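Local coordinates for folylpolyglutamate synthase protein FOLC (Mycobacterium tuberculosis, PDB 2VOS) that probably catalyses the ATP-dependent addition of glutamate to dihydropteroate, forming dihydrofolate, and the successive glutamylation of tetrahydrofolate to folylpolyglutamates, at residues A[23-27]-A[116-121]; A[31-37]-A[148-154]. All coordinates share one frame; numbering follows the deposited sequence.

Interaction 1. Residues A[23-27]-A[116-121]; sequences EIASL and SPAQYV
Glu23 reaches from the first turn of helix 23-34 to the first turn of helix 117-140, and its carboxylate takes a backbone N-H there. With CG anti to the backbone N (chi1 162°) and the chain extended beyond it, the side chain runs obliquely over the Pro117 ring until OE2 accepts from Ala118 N at 2.9 Å. The donor meets OE2 on its anti side, somewhat out of the carboxylate plane, and the N-H...O angle of 151° is moderately bent. At the next residue, Ile24 CD1 lies beside Pro117 CG at 4.1 Å, a light apolar touch. Ser26 offers its CB to the methyls of Val121, while its OG turns back to the carbonyl oxygen of Asp22, the residue just before the helix. Val121 CG2 presses closer to the backbone, 3.5 Å from Leu27 N. Leu27 closes the segment and goes deepest: its CD1 methyl stands over Pro117 CA and approaches Tyr120 CD2 to 3.7 Å, the two side chains crossing at about a right angle. Pro104 and Val105 also touch Leu27, and Leu155 and Met158 of helix 151-165 touch Tyr120, so this end of the contact merges with the interior. The short axes pass 8.5 Å apart at 37°, two helix starts running in roughly the same direction. On the second helix Ser116 is the N-cap and forms a capping box with Gln119: Gln119 N donates to Ser116 OG, and Ser116 N to Gln119 OE1. The Ala118 N-H, also in the first turn, is instead taken by Glu23 from the other helix. Lying by the first turns of both helices, the carboxylate is probably favoured by their N-terminal ends. The contact thus has a polar edge at Glu23 and Ala118 and an apolar one at Leu27 and Tyr120.

Interaction 2. Residues A[31-37]-A[148-154]; sequences EHLLDQR and AMSKFEV
Lys151, which lies within the capping box of Ser150 and Glu153 at the start of helix 151-165, joins Glu31 and Asp35 of the opposing segment in a salt-bridge network. Its chain is extended throughout, CG anti to the backbone N (chi1 171°), and its CD and CE run along Leu34 CB before NZ arrives between the two carboxylates. NZ donates to Asp35 OD1 at 2.7 Å, nearly along the C-O axis, and to Glu31 OE1 at 2.9 Å on the syn side, 34° out of plane. Glu31 is buried, and its other oxygen, OE2, is taken by the hydroxyl of Tyr120 on helix 117-140, which leaves both carboxylate oxygens with a partner. Two nearby negative groups would probably favour the protonated lysine.

In the capping box, Glu153 N donates to Ser150 OG, and Ser150 N to Glu153 OE1. Glu153 OE2 forms a salt bridge with Arg49, so this carboxylate serves both the helix start and a more distant cation.

Arg37 satisfies a carbonyl just upstream. Its side chain, extended from CG to NE, brings NH1 to Met149 O at 2.9 Å, with the acceptor close to the guanidinium plane and the N-H...O angle 161°. NH2 pairs with Asp135 of helix 117-140, whose other oxygen accepts from Met149 N. Leu34 CD2 makes the apolar contact of the interface, meeting Val154 CG1 at 3.8 Å. The other methyl of that valine packs on the arginine: Val154 CG2 lies 4.0 Å above one face of the Arg37 guanidinium, offset toward its rim.

Helix 23-34 serves both contacts: interaction 1 joins its beginning to the start of helix 117-140, and interaction 2 joins residues 31-37, toward and beyond its far end, to the start of helix 151-165. Both are partly buried and lie away from the annotated sites, but interaction 2 has more buried residues. In each, the partner helix begins with a capping box. Interaction 1 is mainly apolar, with a single backbone-to-carboxylate bond near its exposed edge, whereas interaction 2 depends on lysine and arginine paired with acids and a carbonyl. Tyr120, which packs on Leu27 in interaction 1, also packs against Leu34 of interaction 2, and so belongs to both contacts.

Interaction 1. Residues A[23-27]-A[116-121]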
ATOM      1  N   GLU A  23       3.804  19.718  19.091  1.00 55.92           N
ATOM      2  CA  GLU A  23       2.896  18.752  18.490  1.00 54.59           C
ATOM      3  C   GLU A  23       3.774  17.628  17.951  1.00 53.11           C
ATOM      4  O   GLU A  23       3.540  16.475  18.270  1.00 52.69           O
ATOM      5  CB  GLU A  23       2.075  19.439  17.370  1.00 55.02           C
ATOM      6  CG  GLU A  23       1.406  18.517  16.387  1.00 58.23           C
ATOM      7  CD  GLU A  23       0.505  19.242  15.345  1.00 61.05           C
ATOM      8  OE1 GLU A  23       1.040  20.072  14.542  1.00 63.86           O
ATOM      9  OE2 GLU A  23      -0.721  18.971  15.358  1.00 52.05           O
ATOM     10  N   ILE A  24       4.774  17.968  17.131  1.00 52.56           N
ATOM     11  CA  ILE A  24       5.715  16.980  16.555  1.00 52.72           C
ATOM     12  C   ILE A  24       6.467  16.264  17.666  1.00 51.29           C
ATOM     13  O   ILE A  24       6.772  15.074  17.574  1.00 51.27           O
ATOM     14  CB  ILE A  24       6.828  17.614  15.658  1.00 53.07           C
ATOM     15  CG1 ILE A  24       6.265  18.502  14.527  1.00 55.09           C
ATOM     16  CG2 ILE A  24       7.737  16.516  15.093  1.00 53.35           C
ATOM     17  CD1 ILE A  24       5.462  17.747  13.490  1.00 57.07           C
ATOM     18  N   ALA A  25       6.810  17.005  18.698  1.00 49.47           N
ATOM     19  CA  ALA A  25       7.579  16.413  19.762  1.00 48.88           C
ATOM     20  C   ALA A  25       6.728  15.389  20.515  1.00 48.08           C
ATOM     21  O   ALA A  25       7.209  14.293  20.830  1.00 46.98           O
ATOM     22  CB  ALA A  25       8.099  17.484  20.699  1.00 49.43           C
ATOM     23  N   SER A  26       5.470  15.747  20.808  1.00 46.90           N
ATOM     24  CA  SER A  26       4.543  14.798  21.460  1.00 46.63           C
ATOM     25  C   SER A  26       4.376  13.580  20.592  1.00 45.25           C
ATOM     26  O   SER A  26       4.388  12.470  21.083  1.00 44.62           O
ATOM     27  CB  SER A  26       3.163  15.419  21.766  1.00 46.88           C
ATOM     28  OG  SER A  26       3.290  16.462  22.734  1.00 50.39           O
ATOM     29  N   LEU A  27       4.216  13.768  19.295  1.00 44.69           N
ATOM     30  CA  LEU A  27       4.110  12.619  18.415  1.00 45.50           C
ATOM     31  C   LEU A  27       5.337  11.708  18.547  1.00 45.90           C
ATOM     32  O   LEU A  27       5.215  10.486  18.608  1.00 45.69           O
ATOM     33  CB  LEU A  27       3.937  13.074  16.975  1.00 44.90           C
ATOM     34  CG  LEU A  27       3.763  11.872  16.067  1.00 47.54           C
ATOM     35  CD1 LEU A  27       2.657  12.045  15.094  1.00 50.61           C
ATOM     36  CD2 LEU A  27       5.019  11.653  15.315  1.00 49.76           C
ATOM     37  N   SER A 116      -3.769  15.289  12.231  1.00 34.11           N
ATOM     38  CA  SER A 116      -2.562  16.056  12.643  1.00 36.19           C
ATOM     39  C   SER A 116      -1.796  15.315  13.732  1.00 36.82           C
ATOM     40  O   SER A 116      -2.318  14.387  14.387  1.00 36.88           O
ATOM     41  CB  SER A 116      -2.976  17.444  13.166  1.00 37.20           C
ATOM     42  OG  SER A 116      -3.721  17.205  14.368  1.00 37.75           O
ATOM     43  N   PRO A 117      -0.531  15.671  13.920  1.00 36.94           N
ATOM     44  CA  PRO A 117       0.182  15.058  15.010  1.00 37.68           C
ATOM     45  C   PRO A 117      -0.595  15.228  16.371  1.00 38.95           C
ATOM     46  O   PRO A 117      -0.614  14.339  17.180  1.00 36.41           O
ATOM     47  CB  PRO A 117       1.523  15.840  15.017  1.00 39.00           C
ATOM     48  CG  PRO A 117       1.740  16.132  13.485  1.00 38.96           C
ATOM     49  CD  PRO A 117       0.315  16.570  13.105  1.00 36.68           C
ATOM     50  N   ALA A 118      -1.218  16.376  16.612  1.00 39.12           N
ATOM     51  CA  ALA A 118      -1.934  16.579  17.873  1.00 39.89           C
ATOM     52  C   ALA A 118      -3.117  15.558  18.045  1.00 40.19           C
ATOM     53  O   ALA A 118      -3.326  14.953  19.099  1.00 41.10           O
ATOM     54  CB  ALA A 118      -2.405  18.065  17.926  1.00 38.93           C
ATOM     55  N   GLN A 119      -3.865  15.336  16.980  1.00 41.12           N
ATOM     56  CA  GLN A 119      -4.983  14.433  17.019  1.00 40.44           C
ATOM     57  C   GLN A 119      -4.468  13.020  17.201  1.00 41.87           C
ATOM     58  O   GLN A 119      -5.171  12.199  17.806  1.00 41.06           O
ATOM     59  CB  GLN A 119      -5.730  14.495  15.697  1.00 41.10           C
ATOM     60  CG  GLN A 119      -6.730  15.653  15.635  1.00 46.88           C
ATOM     61  CD  GLN A 119      -7.000  16.237  14.219  1.00 50.79           C
ATOM     62  OE1 GLN A 119      -6.488  15.788  13.166  1.00 46.03           O
ATOM     63  NE2 GLN A 119      -7.806  17.278  14.219  1.00 53.22           N
ATOM     64  N   TYR A 120      -3.292  12.700  16.614  1.00 40.94           N
ATOM     65  CA  TYR A 120      -2.755  11.318  16.695  1.00 41.20           C
ATOM     66  C   TYR A 120      -2.418  11.028  18.149  1.00 41.79           C
ATOM     67  O   TYR A 120      -2.752   9.968  18.700  1.00 41.25           O
ATOM     68  CB  TYR A 120      -1.528  11.215  15.792  1.00 39.63           C
ATOM     69  CG  TYR A 120      -0.752   9.904  15.780  1.00 41.88           C
ATOM     70  CD1 TYR A 120      -1.031   8.917  14.829  1.00 39.39           C
ATOM     71  CD2 TYR A 120       0.289   9.658  16.677  1.00 40.80           C
ATOM     72  CE1 TYR A 120      -0.298   7.698  14.782  1.00 38.54           C
ATOM     73  CE2 TYR A 120       1.047   8.395  16.629  1.00 37.71           C
ATOM     74  CZ  TYR A 120       0.732   7.460  15.670  1.00 38.34           C
ATOM     75  OH  TYR A 120       1.434   6.259  15.559  1.00 38.70           O
ATOM     76  N   VAL A 121      -1.711  11.975  18.773  1.00 41.83           N
ATOM     77  CA  VAL A 121      -1.379  11.887  20.218  1.00 40.80           C
ATOM     78  C   VAL A 121      -2.650  11.824  21.079  1.00 40.88           C
ATOM     79  O   VAL A 121      -2.721  10.983  21.953  1.00 40.75           O
ATOM     80  CB  VAL A 121      -0.465  13.088  20.654  1.00 41.01           C
ATOM     81  CG1 VAL A 121      -0.262  13.157  22.148  1.00 39.68           C
ATOM     82  CG2 VAL A 121       0.891  12.991  19.925  1.00 41.48           C
TER

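Interaction 2. Residues A[31-37]-A[148-154]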
ATOM      1  N   GLU A  31       5.572   7.643  19.616  1.00 43.47           N
ATOM      2  CA  GLU A  31       6.165   6.606  18.732  1.00 43.77           C
ATOM      3  C   GLU A  31       7.291   5.845  19.480  1.00 42.89           C
ATOM      4  O   GLU A  31       7.489   4.611  19.282  1.00 41.08           O
ATOM      5  CB  GLU A  31       6.769   7.244  17.474  1.00 43.58           C
ATOM      6  CG  GLU A  31       5.715   7.687  16.506  1.00 44.88           C
ATOM      7  CD  GLU A  31       4.890   6.501  16.096  1.00 46.97           C
ATOM      8  OE1 GLU A  31       5.373   5.711  15.282  1.00 46.63           O
ATOM      9  OE2 GLU A  31       3.763   6.342  16.594  1.00 49.60           O
ATOM     10  N   HIS A  32       8.051   6.602  20.280  1.00 42.41           N
ATOM     11  CA  HIS A  32       9.120   6.005  21.122  1.00 43.35           C
ATOM     12  C   HIS A  32       8.528   4.905  22.033  1.00 42.93           C
ATOM     13  O   HIS A  32       9.101   3.826  22.153  1.00 42.77           O
ATOM     14  CB  HIS A  32       9.831   7.078  21.961  1.00 43.64           C
ATOM     15  CG  HIS A  32      11.040   6.568  22.701  1.00 45.46           C
ATOM     16  ND1 HIS A  32      12.108   5.961  22.068  1.00 48.47           N
ATOM     17  CD2 HIS A  32      11.343   6.570  24.023  1.00 45.18           C
ATOM     18  CE1 HIS A  32      13.016   5.614  22.962  1.00 47.77           C
ATOM     19  NE2 HIS A  32      12.577   5.970  24.157  1.00 47.57           N
ATOM     20  N   LEU A  33       7.370   5.167  22.650  1.00 41.86           N
ATOM     21  CA  LEU A  33       6.708   4.143  23.454  1.00 43.05           C
ATOM     22  C   LEU A  33       6.250   2.980  22.606  1.00 43.95           C
ATOM     23  O   LEU A  33       6.470   1.831  22.982  1.00 44.57           O
ATOM     24  CB  LEU A  33       5.455   4.667  24.186  1.00 42.37           C
ATOM     25  CG  LEU A  33       5.688   5.682  25.295  1.00 45.09           C
ATOM     26  CD1 LEU A  33       4.304   6.056  25.852  1.00 44.03           C
ATOM     27  CD2 LEU A  33       6.607   5.107  26.352  1.00 44.52           C
ATOM     28  N   LEU A  34       5.534   3.278  21.508  1.00 44.07           N
ATOM     29  CA  LEU A  34       4.942   2.234  20.687  1.00 43.74           C
ATOM     30  C   LEU A  34       6.079   1.361  20.156  1.00 44.41           C
ATOM     31  O   LEU A  34       5.901   0.154  20.032  1.00 45.09           O
ATOM     32  CB  LEU A  34       4.097   2.811  19.517  1.00 42.59           C
ATOM     33  CG  LEU A  34       2.799   3.518  19.917  1.00 44.57           C
ATOM     34  CD1 LEU A  34       2.102   4.052  18.685  1.00 44.47           C
ATOM     35  CD2 LEU A  34       1.925   2.462  20.536  1.00 44.97           C
ATOM     36  N   ASP A  35       7.238   1.953  19.844  1.00 44.76           N
ATOM     37  CA  ASP A  35       8.336   1.177  19.279  1.00 46.62           C
ATOM     38  C   ASP A  35       8.940   0.219  20.275  1.00 47.73           C
ATOM     39  O   ASP A  35       9.733  -0.657  19.885  1.00 47.14           O
ATOM     40  CB  ASP A  35       9.404   2.072  18.643  1.00 46.88           C
ATOM     41  CG  ASP A  35       8.908   2.736  17.353  1.00 50.53           C
ATOM     42  OD1 ASP A  35       7.828   2.402  16.877  1.00 51.64           O
ATOM     43  OD2 ASP A  35       9.598   3.591  16.795  1.00 55.06           O
ATOM     44  N   GLN A  36       8.592   0.379  21.564  1.00 48.12           N
ATOM     45  CA  GLN A  36       9.164  -0.499  22.588  1.00 49.31           C
ATOM     46  C   GLN A  36       8.340  -1.762  22.706  1.00 50.99           C
ATOM     47  O   GLN A  36       8.706  -2.667  23.429  1.00 51.64           O
ATOM     48  CB  GLN A  36       9.276   0.188  23.929  1.00 47.74           C
ATOM     49  CG  GLN A  36      10.409   1.183  23.935  1.00 48.21           C
ATOM     50  CD  GLN A  36      10.405   2.058  25.175  1.00 51.46           C
ATOM     51  OE1 GLN A  36      10.732   1.595  26.266  1.00 56.39           O
ATOM     52  NE2 GLN A  36      10.048   3.326  25.015  1.00 49.78           N
ATOM     53  N   ARG A  37       7.222  -1.806  21.986  1.00 52.82           N
ATOM     54  CA  ARG A  37       6.323  -2.938  22.076  1.00 54.77           C
ATOM     55  C   ARG A  37       6.883  -4.108  21.269  1.00 57.01           C
ATOM     56  O   ARG A  37       6.901  -5.244  21.732  1.00 56.76           O
ATOM     57  CB  ARG A  37       4.947  -2.556  21.546  1.00 53.76           C
ATOM     58  CG  ARG A  37       4.176  -1.712  22.542  1.00 50.95           C
ATOM     59  CD  ARG A  37       2.751  -1.355  22.153  1.00 47.54           C
ATOM     60  NE  ARG A  37       2.155  -0.589  23.264  1.00 46.44           N
ATOM     61  CZ  ARG A  37       1.508  -1.146  24.287  1.00 46.17           C
ATOM     62  NH1 ARG A  37       1.271  -2.459  24.295  1.00 47.76           N
ATOM     63  NH2 ARG A  37       1.050  -0.408  25.282  1.00 46.54           N
ATOM     64  N   ALA A 148       2.423  -8.183  25.708  1.00 53.39           N
ATOM     65  CA  ALA A 148       1.762  -6.885  25.563  1.00 50.73           C
ATOM     66  C   ALA A 148       1.034  -6.839  24.201  1.00 48.68           C
ATOM     67  O   ALA A 148       1.227  -7.718  23.347  1.00 48.07           O
ATOM     68  CB  ALA A 148       2.773  -5.778  25.647  1.00 50.23           C
HETATM   69  N   MSE A 149       0.222  -5.815  23.996  1.00 46.07           N
HETATM   70  CA  MSE A 149      -0.375  -5.569  22.678  1.00 45.01           C
HETATM   71  C   MSE A 149       0.740  -5.119  21.758  1.00 44.42           C
HETATM   72  O   MSE A 149       1.654  -4.452  22.212  1.00 45.93           O
HETATM   73  CB  MSE A 149      -1.440  -4.469  22.764  1.00 43.99           C
HETATM   74  CG  MSE A 149      -2.571  -4.796  23.700  1.00 44.15           C
HETATM   75 SE   MSE A 149      -4.153  -3.675  23.397  1.00 47.04          SE
HETATM   76  CE  MSE A 149      -4.635  -4.494  21.684  1.00 49.81           C
ATOM     77  N   SER A 150       0.676  -5.462  20.480  1.00 43.62           N
ATOM     78  CA  SER A 150       1.694  -5.030  19.530  1.00 43.09           C
ATOM     79  C   SER A 150       1.424  -3.607  19.105  1.00 44.13           C
ATOM     80  O   SER A 150       0.314  -3.074  19.291  1.00 43.76           O
ATOM     81  CB  SER A 150       1.666  -5.887  18.287  1.00 42.51           C
ATOM     82  OG  SER A 150       0.473  -5.677  17.554  1.00 41.26           O
ATOM     83  N   LYS A 151       2.433  -2.989  18.519  1.00 43.39           N
ATOM     84  CA  LYS A 151       2.254  -1.659  17.987  1.00 43.01           C
ATOM     85  C   LYS A 151       1.157  -1.614  16.904  1.00 42.89           C
ATOM     86  O   LYS A 151       0.331  -0.696  16.883  1.00 41.68           O
ATOM     87  CB  LYS A 151       3.579  -1.179  17.417  1.00 43.70           C
ATOM     88  CG  LYS A 151       3.400   0.104  16.665  1.00 44.01           C
ATOM     89  CD  LYS A 151       4.750   0.707  16.262  1.00 48.59           C
ATOM     90  CE  LYS A 151       4.464   2.173  15.726  1.00 51.22           C
ATOM     91  NZ  LYS A 151       5.760   2.864  15.220  1.00 52.14           N
ATOM     92  N   PHE A 152       1.116  -2.605  16.005  1.00 42.82           N
ATOM     93  CA  PHE A 152       0.062  -2.625  15.023  1.00 43.64           C
ATOM     94  C   PHE A 152      -1.345  -2.724  15.661  1.00 44.52           C
ATOM     95  O   PHE A 152      -2.314  -2.030  15.232  1.00 45.64           O
ATOM     96  CB  PHE A 152       0.273  -3.713  13.932  1.00 43.58           C
ATOM     97  CG  PHE A 152      -0.716  -3.555  12.770  1.00 47.02           C
ATOM     98  CD1 PHE A 152      -0.679  -2.394  11.972  1.00 46.67           C
ATOM     99  CD2 PHE A 152      -1.719  -4.505  12.534  1.00 43.02           C
ATOM    100  CE1 PHE A 152      -1.581  -2.197  10.918  1.00 46.58           C
ATOM    101  CE2 PHE A 152      -2.624  -4.322  11.498  1.00 46.58           C
ATOM    102  CZ  PHE A 152      -2.576  -3.167  10.681  1.00 46.56           C
ATOM    103  N   GLU A 153      -1.497  -3.570  16.676  1.00 44.28           N
ATOM    104  CA  GLU A 153      -2.788  -3.652  17.370  1.00 42.89           C
ATOM    105  C   GLU A 153      -3.227  -2.283  17.926  1.00 42.59           C
ATOM    106  O   GLU A 153      -4.360  -1.864  17.752  1.00 42.11           O
ATOM    107  CB  GLU A 153      -2.706  -4.694  18.480  1.00 42.32           C
ATOM    108  CG  GLU A 153      -2.803  -6.090  17.921  1.00 40.46           C
ATOM    109  CD  GLU A 153      -2.478  -7.174  18.970  1.00 46.63           C
ATOM    110  OE1 GLU A 153      -2.101  -6.850  20.106  1.00 42.89           O
ATOM    111  OE2 GLU A 153      -2.606  -8.361  18.651  1.00 47.13           O
ATOM    112  N   VAL A 154      -2.314  -1.583  18.569  1.00 42.94           N
ATOM    113  CA  VAL A 154      -2.611  -0.269  19.100  1.00 43.03           C
ATOM    114  C   VAL A 154      -2.931   0.749  17.985  1.00 43.55           C
ATOM    115  O   VAL A 154      -3.905   1.509  18.116  1.00 44.04           O
ATOM    116  CB  VAL A 154      -1.477   0.233  20.020  1.00 41.79           C
ATOM    117  CG1 VAL A 154      -1.817   1.631  20.517  1.00 43.64           C
ATOM    118  CG2 VAL A 154      -1.303  -0.746  21.211  1.00 44.12           C
TER